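Aryl acylamidase (bacterium CSBL00001, PDB 4YJ6) probably hydrolyses the amide bond of N-acylated arylamines, releasing an arylamine and a carboxylic acid, as a member of the amidase signature enzyme family. Local coordinates at residues A[61-66]-A[75-80]; A[32-37]-A[126-131]; A[18-23]-A[65-70]. All blocks are in the same frame, centred on the assembly; numbering follows the deposited sequence.

Interaction 1 of 3, residues A[61-66]-A[75-80]; sequences AALERR and MLAGVP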
ATOM      1  N   ALA A  61      -0.846  11.536 -26.436  1.00 12.68           N
ATOM      2  CA  ALA A  61      -1.163  11.935 -27.845  1.00 11.82           C
ATOM      3  C   ALA A  61      -2.108  10.948 -28.499  1.00 12.33           C
ATOM      4  O   ALA A  61      -3.039  11.330 -29.203  1.00 13.26           O
ATOM      5  CB  ALA A  61       0.134  12.089 -28.700  1.00 12.29           C
ATOM      6  N   ALA A  62      -1.881   9.658 -28.264  1.00 11.73           N
ATOM      7  CA  ALA A  62      -2.721   8.625 -28.855  1.00 14.99           C
ATOM      8  C   ALA A  62      -4.122   8.653 -28.217  1.00 13.20           C
ATOM      9  O   ALA A  62      -5.129   8.466 -28.897  1.00 13.19           O
ATOM     10  CB  ALA A  62      -2.052   7.240 -28.682  1.00 14.92           C
ATOM     11  N   LEU A  63      -4.174   8.907 -26.912  1.00 10.74           N
ATOM     12  CA  LEU A  63      -5.467   8.952 -26.209  1.00 11.92           C
ATOM     13  C   LEU A  63      -6.249  10.164 -26.707  1.00 13.11           C
ATOM     14  O   LEU A  63      -7.472  10.101 -26.971  1.00 13.91           O
ATOM     15  CB  LEU A  63      -5.213   9.078 -24.704  1.00 11.75           C
ATOM     16  CG  LEU A  63      -6.220   8.483 -23.701  1.00 20.33           C
ATOM     17  CD1 LEU A  63      -6.219   9.254 -22.375  1.00 15.80           C
ATOM     18  CD2 LEU A  63      -7.627   8.135 -24.182  1.00 16.00           C
ATOM     19  N   GLU A  64      -5.532  11.266 -26.870  1.00 13.75           N
ATOM     20  CA  GLU A  64      -6.169  12.483 -27.357  1.00 13.57           C
ATOM     21  C   GLU A  64      -6.756  12.230 -28.744  1.00 14.07           C
ATOM     22  O   GLU A  64      -7.896  12.644 -29.023  1.00 13.59           O
ATOM     23  CB  GLU A  64      -5.167  13.622 -27.401  1.00 14.37           C
ATOM     24  CG  GLU A  64      -5.750  14.911 -28.032  1.00 16.10           C
ATOM     25  CD  GLU A  64      -4.690  15.967 -28.242  1.00 22.00           C
ATOM     26  OE1 GLU A  64      -4.627  16.926 -27.442  1.00 22.72           O
ATOM     27  OE2 GLU A  64      -3.909  15.838 -29.218  1.00 25.52           O
ATOM     28  N   ARG A  65      -6.003  11.534 -29.603  1.00 12.47           N
ATOM     29  CA  ARG A  65      -6.528  11.260 -30.945  1.00 15.51           C
ATOM     30  C   ARG A  65      -7.795  10.408 -30.882  1.00 16.05           C
ATOM     31  O   ARG A  65      -8.773  10.697 -31.560  1.00 16.49           O
ATOM     32  CB  ARG A  65      -5.476  10.595 -31.822  1.00 12.93           C
ATOM     33  CG  ARG A  65      -5.926  10.503 -33.297  1.00 17.70           C
ATOM     34  CD  ARG A  65      -5.120   9.431 -34.109  1.00 16.82           C
ATOM     35  NE  ARG A  65      -5.291   8.101 -33.533  1.00 14.84           N
ATOM     36  CZ  ARG A  65      -6.387   7.357 -33.663  1.00 17.45           C
ATOM     37  NH1 ARG A  65      -7.403   7.777 -34.391  1.00 17.95           N
ATOM     38  NH2 ARG A  65      -6.473   6.181 -33.067  1.00 17.00           N
ATOM     39  N   ARG A  66      -7.804   9.363 -30.054  1.00 12.85           N
ATOM     40  CA  ARG A  66      -8.984   8.533 -29.924  1.00 14.51           C
ATOM     41  C   ARG A  66     -10.184   9.329 -29.396  1.00 15.92           C
ATOM     42  O   ARG A  66     -11.300   9.157 -29.882  1.00 16.87           O
ATOM     43  CB  ARG A  66      -8.719   7.338 -29.015  1.00 12.51           C
ATOM     44  CG  ARG A  66      -7.832   6.285 -29.699  1.00 14.49           C
ATOM     45  CD  ARG A  66      -7.733   5.037 -28.827  1.00 18.20           C
ATOM     46  NE  ARG A  66      -6.693   5.172 -27.810  1.00 15.15           N
ATOM     47  CZ  ARG A  66      -6.834   4.892 -26.514  1.00 17.37           C
ATOM     48  NH1 ARG A  66      -8.009   4.484 -26.003  1.00 16.23           N
ATOM     49  NH2 ARG A  66      -5.772   5.025 -25.723  1.00 16.27           N
HETATM   50  N   MSE A  75     -11.908   3.210 -18.801  1.00 13.03           N
HETATM   51  CA  MSE A  75     -12.720   3.781 -17.731  1.00 16.75           C
HETATM   52  C   MSE A  75     -11.939   4.762 -16.837  1.00 14.84           C
HETATM   53  O   MSE A  75     -12.533   5.484 -16.024  1.00 17.05           O
HETATM   54  CB  MSE A  75     -13.367   2.661 -16.910  1.00 19.87           C
HETATM   55  CG  MSE A  75     -12.532   2.036 -15.860  1.00 24.58           C
HETATM   56 SE   MSE A  75     -13.614   0.555 -15.011  1.00 63.78          SE
HETATM   57  CE  MSE A  75     -13.418  -0.570 -16.649  1.00 20.87           C
ATOM     58  N   LEU A  76     -10.609   4.763 -16.942  1.00 13.69           N
ATOM     59  CA  LEU A  76      -9.783   5.734 -16.220  1.00 11.99           C
ATOM     60  C   LEU A  76      -9.063   6.645 -17.218  1.00 12.47           C
ATOM     61  O   LEU A  76      -7.984   7.155 -16.957  1.00 12.11           O
ATOM     62  CB  LEU A  76      -8.751   5.024 -15.330  1.00 12.36           C
ATOM     63  CG  LEU A  76      -9.378   4.314 -14.127  1.00 14.56           C
ATOM     64  CD1 LEU A  76      -8.252   3.598 -13.348  1.00 16.85           C
ATOM     65  CD2 LEU A  76     -10.070   5.289 -13.227  1.00 16.14           C
ATOM     66  N   ALA A  77      -9.678   6.873 -18.366  1.00 11.42           N
ATOM     67  CA  ALA A  77      -8.984   7.626 -19.405  1.00 12.85           C
ATOM     68  C   ALA A  77      -8.457   8.983 -18.930  1.00 11.36           C
ATOM     69  O   ALA A  77      -9.219   9.869 -18.501  1.00 13.48           O
ATOM     70  CB  ALA A  77      -9.907   7.804 -20.658  1.00 15.07           C
ATOM     71  N   GLY A  78      -7.144   9.132 -19.007  1.00 10.51           N
ATOM     72  CA  GLY A  78      -6.488  10.386 -18.688  1.00 11.23           C
ATOM     73  C   GLY A  78      -6.051  10.534 -17.233  1.00 12.07           C
ATOM     74  O   GLY A  78      -5.410  11.503 -16.889  1.00 13.14           O
ATOM     75  N   VAL A  79      -6.393   9.582 -16.373  1.00 10.96           N
ATOM     76  CA  VAL A  79      -6.016   9.715 -14.964  1.00 11.72           C
ATOM     77  C   VAL A  79      -4.524   9.453 -14.839  1.00 10.60           C
ATOM     78  O   VAL A  79      -4.066   8.380 -15.208  1.00 11.60           O
ATOM     79  CB  VAL A  79      -6.776   8.683 -14.120  1.00 12.57           C
ATOM     80  CG1 VAL A  79      -6.247   8.679 -12.648  1.00 12.23           C
ATOM     81  CG2 VAL A  79      -8.254   8.984 -14.160  1.00 11.63           C
ATOM     82  N   PRO A  80      -3.749  10.403 -14.282  1.00 11.59           N
ATOM     83  CA  PRO A  80      -2.305  10.185 -14.158  1.00 11.02           C
ATOM     84  C   PRO A  80      -1.966   9.374 -12.922  1.00 13.05           C
ATOM     85  O   PRO A  80      -2.589   9.574 -11.889  1.00 12.26           O
ATOM     86  CB  PRO A  80      -1.750  11.599 -14.020  1.00 12.55           C
ATOM     87  CG  PRO A  80      -2.851  12.365 -13.305  1.00 11.95           C
ATOM     88  CD  PRO A  80      -4.161  11.744 -13.813  1.00 14.07           C
TER

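Interaction 2 of 3, residues A[32-37]-A[126-131]; sequences ESTIDL and LLLGQT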
ATOM      1  N   GLU A  32       1.390  17.199 -18.884  1.00 14.47           N
ATOM      2  CA  GLU A  32       2.360  18.289 -18.664  1.00 14.35           C
ATOM      3  C   GLU A  32       2.135  18.959 -17.315  1.00 16.79           C
ATOM      4  O   GLU A  32       3.076  19.325 -16.631  1.00 16.06           O
ATOM      5  CB  GLU A  32       2.283  19.337 -19.788  1.00 16.78           C
ATOM      6  CG  GLU A  32       2.540  18.786 -21.181  1.00 17.54           C
ATOM      7  CD  GLU A  32       3.954  18.194 -21.387  1.00 17.67           C
ATOM      8  OE1 GLU A  32       4.877  18.430 -20.566  1.00 17.48           O
ATOM      9  OE2 GLU A  32       4.124  17.488 -22.422  1.00 18.73           O
ATOM     10  N   SER A  33       0.875  19.102 -16.920  1.00 15.25           N
ATOM     11  CA  SER A  33       0.556  19.723 -15.639  1.00 16.50           C
ATOM     12  C   SER A  33       0.954  18.829 -14.469  1.00 16.92           C
ATOM     13  O   SER A  33       1.326  19.334 -13.407  1.00 16.91           O
ATOM     14  CB  SER A  33      -0.929  20.041 -15.551  1.00 17.75           C
ATOM     15  OG  SER A  33      -1.296  21.024 -16.509  1.00 26.75           O
ATOM     16  N   THR A  34       0.879  17.517 -14.659  1.00 15.36           N
ATOM     17  CA  THR A  34       1.294  16.590 -13.598  1.00 15.27           C
ATOM     18  C   THR A  34       2.815  16.630 -13.490  1.00 15.55           C
ATOM     19  O   THR A  34       3.380  16.604 -12.407  1.00 14.75           O
ATOM     20  CB  THR A  34       0.819  15.147 -13.870  1.00 13.44           C
ATOM     21  OG1 THR A  34      -0.611  15.137 -13.916  1.00 15.27           O
ATOM     22  CG2 THR A  34       1.264  14.193 -12.731  1.00 14.62           C
ATOM     23  N   ILE A  35       3.478  16.719 -14.634  1.00 14.99           N
ATOM     24  CA  ILE A  35       4.929  16.799 -14.659  1.00 13.66           C
ATOM     25  C   ILE A  35       5.352  18.063 -13.904  1.00 15.48           C
ATOM     26  O   ILE A  35       6.289  18.038 -13.113  1.00 15.05           O
ATOM     27  CB  ILE A  35       5.454  16.805 -16.114  1.00 14.55           C
ATOM     28  CG1 ILE A  35       5.357  15.396 -16.706  1.00 13.40           C
ATOM     29  CG2 ILE A  35       6.920  17.298 -16.199  1.00 15.16           C
ATOM     30  CD1 ILE A  35       5.596  15.325 -18.271  1.00 15.24           C
ATOM     31  N   ASP A  36       4.644  19.157 -14.140  1.00 15.59           N
ATOM     32  CA  ASP A  36       4.972  20.401 -13.462  1.00 18.31           C
ATOM     33  C   ASP A  36       4.900  20.210 -11.947  1.00 19.50           C
ATOM     34  O   ASP A  36       5.789  20.677 -11.211  1.00 18.51           O
ATOM     35  CB  ASP A  36       4.014  21.521 -13.852  1.00 20.41           C
ATOM     36  CG  ASP A  36       4.195  21.991 -15.285  1.00 22.18           C
ATOM     37  OD1 ASP A  36       5.268  21.729 -15.877  1.00 22.33           O
ATOM     38  OD2 ASP A  36       3.237  22.627 -15.794  1.00 24.40           O
ATOM     39  N   LEU A  37       3.846  19.530 -11.477  1.00 17.86           N
ATOM     40  CA  LEU A  37       3.685  19.291 -10.033  1.00 17.03           C
ATOM     41  C   LEU A  37       4.808  18.407  -9.484  1.00 16.16           C
ATOM     42  O   LEU A  37       5.311  18.654  -8.395  1.00 17.49           O
ATOM     43  CB  LEU A  37       2.324  18.634  -9.726  1.00 15.37           C
ATOM     44  CG  LEU A  37       1.115  19.537  -9.887  1.00 17.39           C
ATOM     45  CD1 LEU A  37      -0.156  18.734  -9.720  1.00 18.33           C
ATOM     46  CD2 LEU A  37       1.148  20.683  -8.856  1.00 19.57           C
ATOM     47  N   LEU A 126      -2.713   7.024 -17.324  1.00 11.55           N
ATOM     48  CA  LEU A 126      -1.401   7.390 -17.894  1.00 10.67           C
ATOM     49  C   LEU A 126      -0.316   7.223 -16.828  1.00 12.92           C
ATOM     50  O   LEU A 126      -0.350   7.900 -15.794  1.00 12.96           O
ATOM     51  CB  LEU A 126      -1.458   8.854 -18.357  1.00 12.02           C
ATOM     52  CG  LEU A 126      -2.468   9.015 -19.506  1.00 12.51           C
ATOM     53  CD1 LEU A 126      -2.808  10.509 -19.749  1.00 16.36           C
ATOM     54  CD2 LEU A 126      -1.921   8.340 -20.782  1.00 15.08           C
ATOM     55  N   LEU A 127       0.633   6.331 -17.082  1.00 12.37           N
ATOM     56  CA  LEU A 127       1.709   6.046 -16.133  1.00 12.97           C
ATOM     57  C   LEU A 127       2.863   7.015 -16.313  1.00 14.80           C
ATOM     58  O   LEU A 127       3.491   7.070 -17.389  1.00 15.34           O
ATOM     59  CB  LEU A 127       2.238   4.627 -16.325  1.00 14.15           C
ATOM     60  CG  LEU A 127       1.224   3.504 -16.192  1.00 22.33           C
ATOM     61  CD1 LEU A 127       1.871   2.150 -16.606  1.00 18.84           C
ATOM     62  CD2 LEU A 127       0.764   3.484 -14.788  1.00 20.97           C
ATOM     63  N   LEU A 128       3.175   7.752 -15.265  1.00 12.22           N
ATOM     64  CA  LEU A 128       4.194   8.805 -15.350  1.00 12.48           C
ATOM     65  C   LEU A 128       5.567   8.359 -14.846  1.00 14.28           C
ATOM     66  O   LEU A 128       6.545   9.085 -15.021  1.00 14.10           O
ATOM     67  CB  LEU A 128       3.756  10.082 -14.583  1.00 14.53           C
ATOM     68  CG  LEU A 128       3.152  11.067 -15.614  1.00 23.07           C
ATOM     69  CD1 LEU A 128       1.743  10.623 -15.965  1.00 19.78           C
ATOM     70  CD2 LEU A 128       3.158  12.484 -15.134  1.00 27.84           C
ATOM     71  N   GLY A 129       5.655   7.187 -14.218  1.00 13.00           N
ATOM     72  CA  GLY A 129       6.918   6.752 -13.619  1.00 14.27           C
ATOM     73  C   GLY A 129       6.738   5.808 -12.439  1.00 13.96           C
ATOM     74  O   GLY A 129       5.689   5.173 -12.327  1.00 11.64           O
ATOM     75  N   GLN A 130       7.760   5.721 -11.580  1.00 12.73           N
ATOM     76  CA  GLN A 130       7.756   4.794 -10.429  1.00 11.63           C
ATOM     77  C   GLN A 130       8.052   5.529  -9.145  1.00 15.58           C
ATOM     78  O   GLN A 130       8.753   6.548  -9.156  1.00 14.93           O
ATOM     79  CB  GLN A 130       8.843   3.737 -10.587  1.00 13.96           C
ATOM     80  CG  GLN A 130       8.708   2.896 -11.856  1.00 13.00           C
ATOM     81  CD  GLN A 130       9.869   1.936 -12.010  1.00 15.57           C
ATOM     82  OE1 GLN A 130      11.001   2.265 -11.631  1.00 17.35           O
ATOM     83  NE2 GLN A 130       9.617   0.767 -12.599  1.00 14.55           N
ATOM     84  N   THR A 131       7.566   4.973  -8.035  1.00 12.39           N
ATOM     85  CA  THR A 131       7.739   5.547  -6.719  1.00 13.05           C
ATOM     86  C   THR A 131       8.675   4.730  -5.827  1.00 13.45           C
ATOM     87  O   THR A 131       8.838   3.522  -6.006  1.00 13.18           O
ATOM     88  CB  THR A 131       6.362   5.669  -6.002  1.00 14.08           C
ATOM     89  OG1 THR A 131       5.722   4.386  -6.023  1.00 12.01           O
ATOM     90  CG2 THR A 131       5.468   6.679  -6.737  1.00 13.05           C
TER

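Interaction 3 of 3, residues A[18-23]-A[65-70]; sequences ELVKSK and RRIMQG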
ATOM      1  N   GLU A  18     -13.848  12.761 -15.829  1.00 14.98           N
ATOM      2  CA  GLU A  18     -14.933  13.557 -16.424  1.00 15.37           C
ATOM      3  C   GLU A  18     -14.387  14.735 -17.238  1.00 16.30           C
ATOM      4  O   GLU A  18     -14.929  15.064 -18.312  1.00 16.70           O
ATOM      5  CB  GLU A  18     -15.888  14.020 -15.315  1.00 15.70           C
ATOM      6  CG  GLU A  18     -16.934  15.043 -15.759  1.00 21.99           C
ATOM      7  CD  GLU A  18     -17.924  14.503 -16.763  1.00 28.82           C
ATOM      8  OE1 GLU A  18     -18.065  13.262 -16.890  1.00 28.24           O
ATOM      9  OE2 GLU A  18     -18.573  15.340 -17.434  1.00 30.80           O
ATOM     10  N   LEU A  19     -13.347  15.396 -16.723  1.00 13.22           N
ATOM     11  CA  LEU A  19     -12.714  16.522 -17.417  1.00 14.77           C
ATOM     12  C   LEU A  19     -12.188  16.059 -18.774  1.00 15.79           C
ATOM     13  O   LEU A  19     -12.316  16.750 -19.781  1.00 13.89           O
ATOM     14  CB  LEU A  19     -11.520  17.041 -16.635  1.00 15.02           C
ATOM     15  CG  LEU A  19     -11.570  18.345 -15.817  1.00 25.23           C
ATOM     16  CD1 LEU A  19     -12.943  19.042 -15.735  1.00 17.75           C
ATOM     17  CD2 LEU A  19     -10.901  18.195 -14.463  1.00 18.81           C
ATOM     18  N   VAL A  20     -11.605  14.869 -18.804  1.00 12.67           N
ATOM     19  CA  VAL A  20     -11.022  14.382 -20.056  1.00 14.00           C
ATOM     20  C   VAL A  20     -12.125  13.874 -21.012  1.00 16.69           C
ATOM     21  O   VAL A  20     -12.119  14.203 -22.203  1.00 17.66           O
ATOM     22  CB  VAL A  20      -9.945  13.291 -19.748  1.00 14.23           C
ATOM     23  CG1 VAL A  20      -9.539  12.551 -21.023  1.00 16.19           C
ATOM     24  CG2 VAL A  20      -8.717  13.941 -19.061  1.00 14.36           C
ATOM     25  N   LYS A  21     -13.114  13.148 -20.484  1.00 15.20           N
ATOM     26  CA  LYS A  21     -14.169  12.591 -21.315  1.00 21.01           C
ATOM     27  C   LYS A  21     -14.992  13.704 -21.956  1.00 19.47           C
ATOM     28  O   LYS A  21     -15.411  13.596 -23.123  1.00 23.50           O
ATOM     29  CB  LYS A  21     -15.103  11.709 -20.487  1.00 20.86           C
ATOM     30  CG  LYS A  21     -16.308  11.221 -21.270  1.00 29.04           C
ATOM     31  CD  LYS A  21     -17.446  10.815 -20.383  1.00 31.66           C
ATOM     32  CE  LYS A  21     -18.791  11.122 -21.098  1.00 41.19           C
ATOM     33  NZ  LYS A  21     -18.975  12.591 -21.510  1.00 37.13           N
ATOM     34  N   SER A  22     -15.239  14.766 -21.204  1.00 18.46           N
ATOM     35  CA  SER A  22     -16.007  15.896 -21.729  1.00 21.39           C
ATOM     36  C   SER A  22     -15.181  16.878 -22.553  1.00 22.49           C
ATOM     37  O   SER A  22     -15.686  17.938 -22.967  1.00 19.79           O
ATOM     38  CB  SER A  22     -16.690  16.645 -20.589  1.00 21.15           C
ATOM     39  OG  SER A  22     -15.732  17.226 -19.734  1.00 19.01           O
ATOM     40  N   LYS A  23     -13.920  16.523 -22.805  1.00 17.28           N
ATOM     41  CA  LYS A  23     -12.998  17.352 -23.582  1.00 20.43           C
ATOM     42  C   LYS A  23     -12.722  18.721 -22.968  1.00 20.53           C
ATOM     43  O   LYS A  23     -12.379  19.670 -23.676  1.00 19.39           O
ATOM     44  CB  LYS A  23     -13.495  17.505 -25.031  1.00 22.33           C
ATOM     45  CG  LYS A  23     -13.768  16.169 -25.705  1.00 23.39           C
ATOM     46  CD  LYS A  23     -14.314  16.326 -27.142  1.00 26.60           C
ATOM     47  CE  LYS A  23     -14.702  14.968 -27.750  1.00 29.72           C
ATOM     48  NZ  LYS A  23     -15.520  15.120 -29.023  1.00 28.89           N
ATOM     49  N   ARG A  65      -6.003  11.534 -29.603  1.00 12.47           N
ATOM     50  CA  ARG A  65      -6.528  11.260 -30.945  1.00 15.51           C
ATOM     51  C   ARG A  65      -7.795  10.408 -30.882  1.00 16.05           C
ATOM     52  O   ARG A  65      -8.773  10.697 -31.560  1.00 16.49           O
ATOM     53  CB  ARG A  65      -5.476  10.595 -31.822  1.00 12.93           C
ATOM     54  CG  ARG A  65      -5.926  10.503 -33.297  1.00 17.70           C
ATOM     55  CD  ARG A  65      -5.120   9.431 -34.109  1.00 16.82           C
ATOM     56  NE  ARG A  65      -5.291   8.101 -33.533  1.00 14.84           N
ATOM     57  CZ  ARG A  65      -6.387   7.357 -33.663  1.00 17.45           C
ATOM     58  NH1 ARG A  65      -7.403   7.777 -34.391  1.00 17.95           N
ATOM     59  NH2 ARG A  65      -6.473   6.181 -33.067  1.00 17.00           N
ATOM     60  N   ARG A  66      -7.804   9.363 -30.054  1.00 12.85           N
ATOM     61  CA  ARG A  66      -8.984   8.533 -29.924  1.00 14.51           C
ATOM     62  C   ARG A  66     -10.184   9.329 -29.396  1.00 15.92           C
ATOM     63  O   ARG A  66     -11.300   9.157 -29.882  1.00 16.87           O
ATOM     64  CB  ARG A  66      -8.719   7.338 -29.015  1.00 12.51           C
ATOM     65  CG  ARG A  66      -7.832   6.285 -29.699  1.00 14.49           C
ATOM     66  CD  ARG A  66      -7.733   5.037 -28.827  1.00 18.20           C
ATOM     67  NE  ARG A  66      -6.693   5.172 -27.810  1.00 15.15           N
ATOM     68  CZ  ARG A  66      -6.834   4.892 -26.514  1.00 17.37           C
ATOM     69  NH1 ARG A  66      -8.009   4.484 -26.003  1.00 16.23           N
ATOM     70  NH2 ARG A  66      -5.772   5.025 -25.723  1.00 16.27           N
ATOM     71  N   ILE A  67      -9.956  10.194 -28.406  1.00 14.18           N
ATOM     72  CA  ILE A  67     -11.044  11.021 -27.871  1.00 15.91           C
ATOM     73  C   ILE A  67     -11.609  11.933 -28.962  1.00 19.77           C
ATOM     74  O   ILE A  67     -12.831  12.092 -29.097  1.00 20.29           O
ATOM     75  CB  ILE A  67     -10.528  11.889 -26.700  1.00 16.21           C
ATOM     76  CG1 ILE A  67     -10.286  10.983 -25.490  1.00 14.41           C
ATOM     77  CG2 ILE A  67     -11.510  13.049 -26.381  1.00 18.80           C
ATOM     78  CD1 ILE A  67      -9.630  11.721 -24.317  1.00 17.77           C
HETATM   79  N   MSE A  68     -10.722  12.542 -29.736  1.00 16.32           N
HETATM   80  CA  MSE A  68     -11.175  13.487 -30.762  1.00 18.23           C
HETATM   81  C   MSE A  68     -11.926  12.771 -31.884  1.00 23.77           C
HETATM   82  O   MSE A  68     -12.875  13.328 -32.439  1.00 22.78           O
HETATM   83  CB  MSE A  68      -9.997  14.302 -31.311  1.00 23.72           C
HETATM   84  CG  MSE A  68      -9.448  15.256 -30.228  1.00 28.92           C
HETATM   85 SE   MSE A  68     -10.820  16.180 -29.124  0.25 30.51          SE
HETATM   86  CE  MSE A  68     -10.985  17.747 -30.259  1.00 39.40           C
ATOM     87  N   GLN A  69     -11.553  11.522 -32.164  1.00 20.28           N
ATOM     88  CA  GLN A  69     -12.201  10.752 -33.230  1.00 21.59           C
ATOM     89  C   GLN A  69     -13.350   9.901 -32.739  1.00 20.89           C
ATOM     90  O   GLN A  69     -13.977   9.192 -33.529  1.00 23.11           O
ATOM     91  CB  GLN A  69     -11.175   9.873 -33.953  1.00 21.23           C
ATOM     92  CG  GLN A  69     -10.006  10.667 -34.470  1.00 27.10           C
ATOM     93  CD  GLN A  69     -10.419  11.603 -35.572  1.00 33.66           C
ATOM     94  OE1 GLN A  69     -11.007  11.167 -36.561  1.00 36.91           O
ATOM     95  NE2 GLN A  69     -10.141  12.903 -35.402  1.00 36.36           N
ATOM     96  N   GLY A  70     -13.635   9.950 -31.437  1.00 19.19           N
ATOM     97  CA  GLY A  70     -14.735   9.186 -30.871  1.00 20.59           C
ATOM     98  C   GLY A  70     -14.536   7.686 -30.846  1.00 21.36           C
ATOM     99  O   GLY A  70     -15.497   6.929 -30.876  1.00 23.11           O
TER
HETATM  100  O   HOH W   1     -15.437  12.965 -30.578  1.00 35.94           O

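Interaction 1 of 3, residues A[61-66]-A[75-80]
Leu-63 of helix 53-69 presses its forked tip against the tight turn at Ala-77 and Gly-78, in the loop that leads from this helix to strand 80-84. The turn is of type II and starts at Leu-76, whose carbonyl oxygen takes the backbone bond of Val-79 N at 3.0 Å. The side chain of Leu-76 serves another interface, against Val-240 of helix 231-241. Ala-77 comes next and points its methyl toward the helix, where its CB lies 4.2 Å from Leu-63 CD2. A small residue suits a place lying close to both this leucine and Asp-124. At Gly-78 the other branch takes over: Leu-63 CD1 sits 3.5 Å from Gly-78 N and 3.9 Å from Gly-78 CA, so a methyl rests on bare backbone. With phi 91° in the third position of the turn, any CB here would be jammed against the carbonyl oxygen of Ala-77, which explains the glycine. Val-79 then points away and packs on Ala-13 and Val-17 of helix 13-21, and Pro-80 opens the strand. On the helix side, CG of Leu-63 stands anti to the backbone N (chi1 -150°), which carries both methyls out to the turn; CD2 also lies 3.7 Å above one face of the Arg-66 guanidinium, near its rim. Arg-66 itself forms a salt bridge with Asp-124. No hydrogen bond crosses, so the leucine methyls are held by van der Waals packing on the alanine methyl and the turn backbone, whose fixed shape sets the surface they meet.

Interaction 2 of 3, residues A[32-37]-A[126-131]
Thr-34 and Ile-35 of helix 27-45 meet Leu-128 in a buried helix-on-sheet contact, within the amidase signature fold. Strand 126-131 is the middle one of a small three-stranded mixed sheet, parallel to 80-84 and antiparallel to 48-51, and the helix lies against the side of that sheet from which Leu-128 projects. The backbones stay well separated, the CA atoms of Ile-35 and Leu-128 being 8.1 Å apart, and a leucine is long enough to bridge such a distance. Its CD2 methyl does the touching. It reaches both helix residues, and the leucine side chain runs at a slant to each of theirs; one methyl thus serves two neighbours in sequence. From Ile-35 it is the inner CG1 that meets it, 4.0 Å from Leu-128 CD2; Ile-35 also packs on Tyr-53 and Arg-57 of helix 53-69, while Leu-128 touches Ala-56 there, so two helices meet over the leucine of the strand. Its first torsion, -97°, lies well away from a staggered value. The backbone is unusual too, for psi of -10° takes Leu-128 out of the extended form. Gly-129 follows with phi of 153°, where a CB would run into the carbonyl oxygen of Leu-128, and this explains the absence of a side chain. Threonine suits the helix because its two branches do different work. Its hydroxyl OG1 is hydrogen-bonded to the carbonyl O of Val-30 one turn earlier, which occupies the polar atom inside a buried layer, and the methyl, anti to the backbone N, is carried to the strand. There Thr-34 CG2 lies 3.5 Å from Leu-128 CD2, with Thr-34 CB behind it at 3.8 Å from the same methyl.

Interaction 3 of 3, residues A[18-23]-A[65-70]
Lys-23 and Ile-67 face each other where two helices stop, since helix 13-21 ends in a Schellman motif with Lys-23 at positive phi (61°), and helix 53-69 ends in another at Gly-70, where the positive phi suits a glycine. Beside the first of these ends, Ser-22 reaches back with both OG and N to Glu-18 O, from opposite faces of that carbonyl. Ile-67 contributes the largest share of the packing surface between the two segments. Its CD1 abuts Val-20 CG1 at 3.4 Å, tighter than usual for two carbons, and the two side chains cross at about a right angle. A beta-branched residue fits because its second arm has other work: Ile-67 CG2 stands anti to the backbone N and lies 3.9 Å from Lys-23 CG. The lysine chain, extended beyond CG, slides past the isoleucine in the opposite direction, bringing Lys-23 CE to 3.7 Å from Ile-67 O. The selenomethionine at Met-68 bends round to set its SE 4.0 Å from Lys-23 CD. At the end of the chain a water accepts from Lys-23 NZ at 2.7 Å and donates to Ile-67 O at 3.1 Å. Replacing Ile-67 by an alanine would probably open a gap beside Val-20 and take away the CG2 methyl on which the lysine chain rests. The long side chain of Lys-23 is thus used twice: its methylenes cover Ile-67 and Met-68, and its ammonium group, linked through water, adds positive charge near carbonyls of a helix C-terminus, which is likely to be electrostatically favourable.

The three contacts lie on the same side of the chain's centre. Interactions 1 and 3 are nearly fused, with centres 7 Å apart; both use helix 53-69, and Val-20 packs against Ala-77 and Gly-78. Interaction 2 is 14 Å from interaction 1 and joined to it where strands 80-84 and 126-131 run side by side; from interaction 3 it is about 20 Å away, without touching. Along the chain, residues 61-80 all fall between 32-37 and 126-131, so interaction 1 is nested inside the loop closed by interaction 2, whereas interactions 2 and 3 interleave. Helices 13-21, 27-45 and 53-69 are thereby gathered on one side of the small three-stranded sheet.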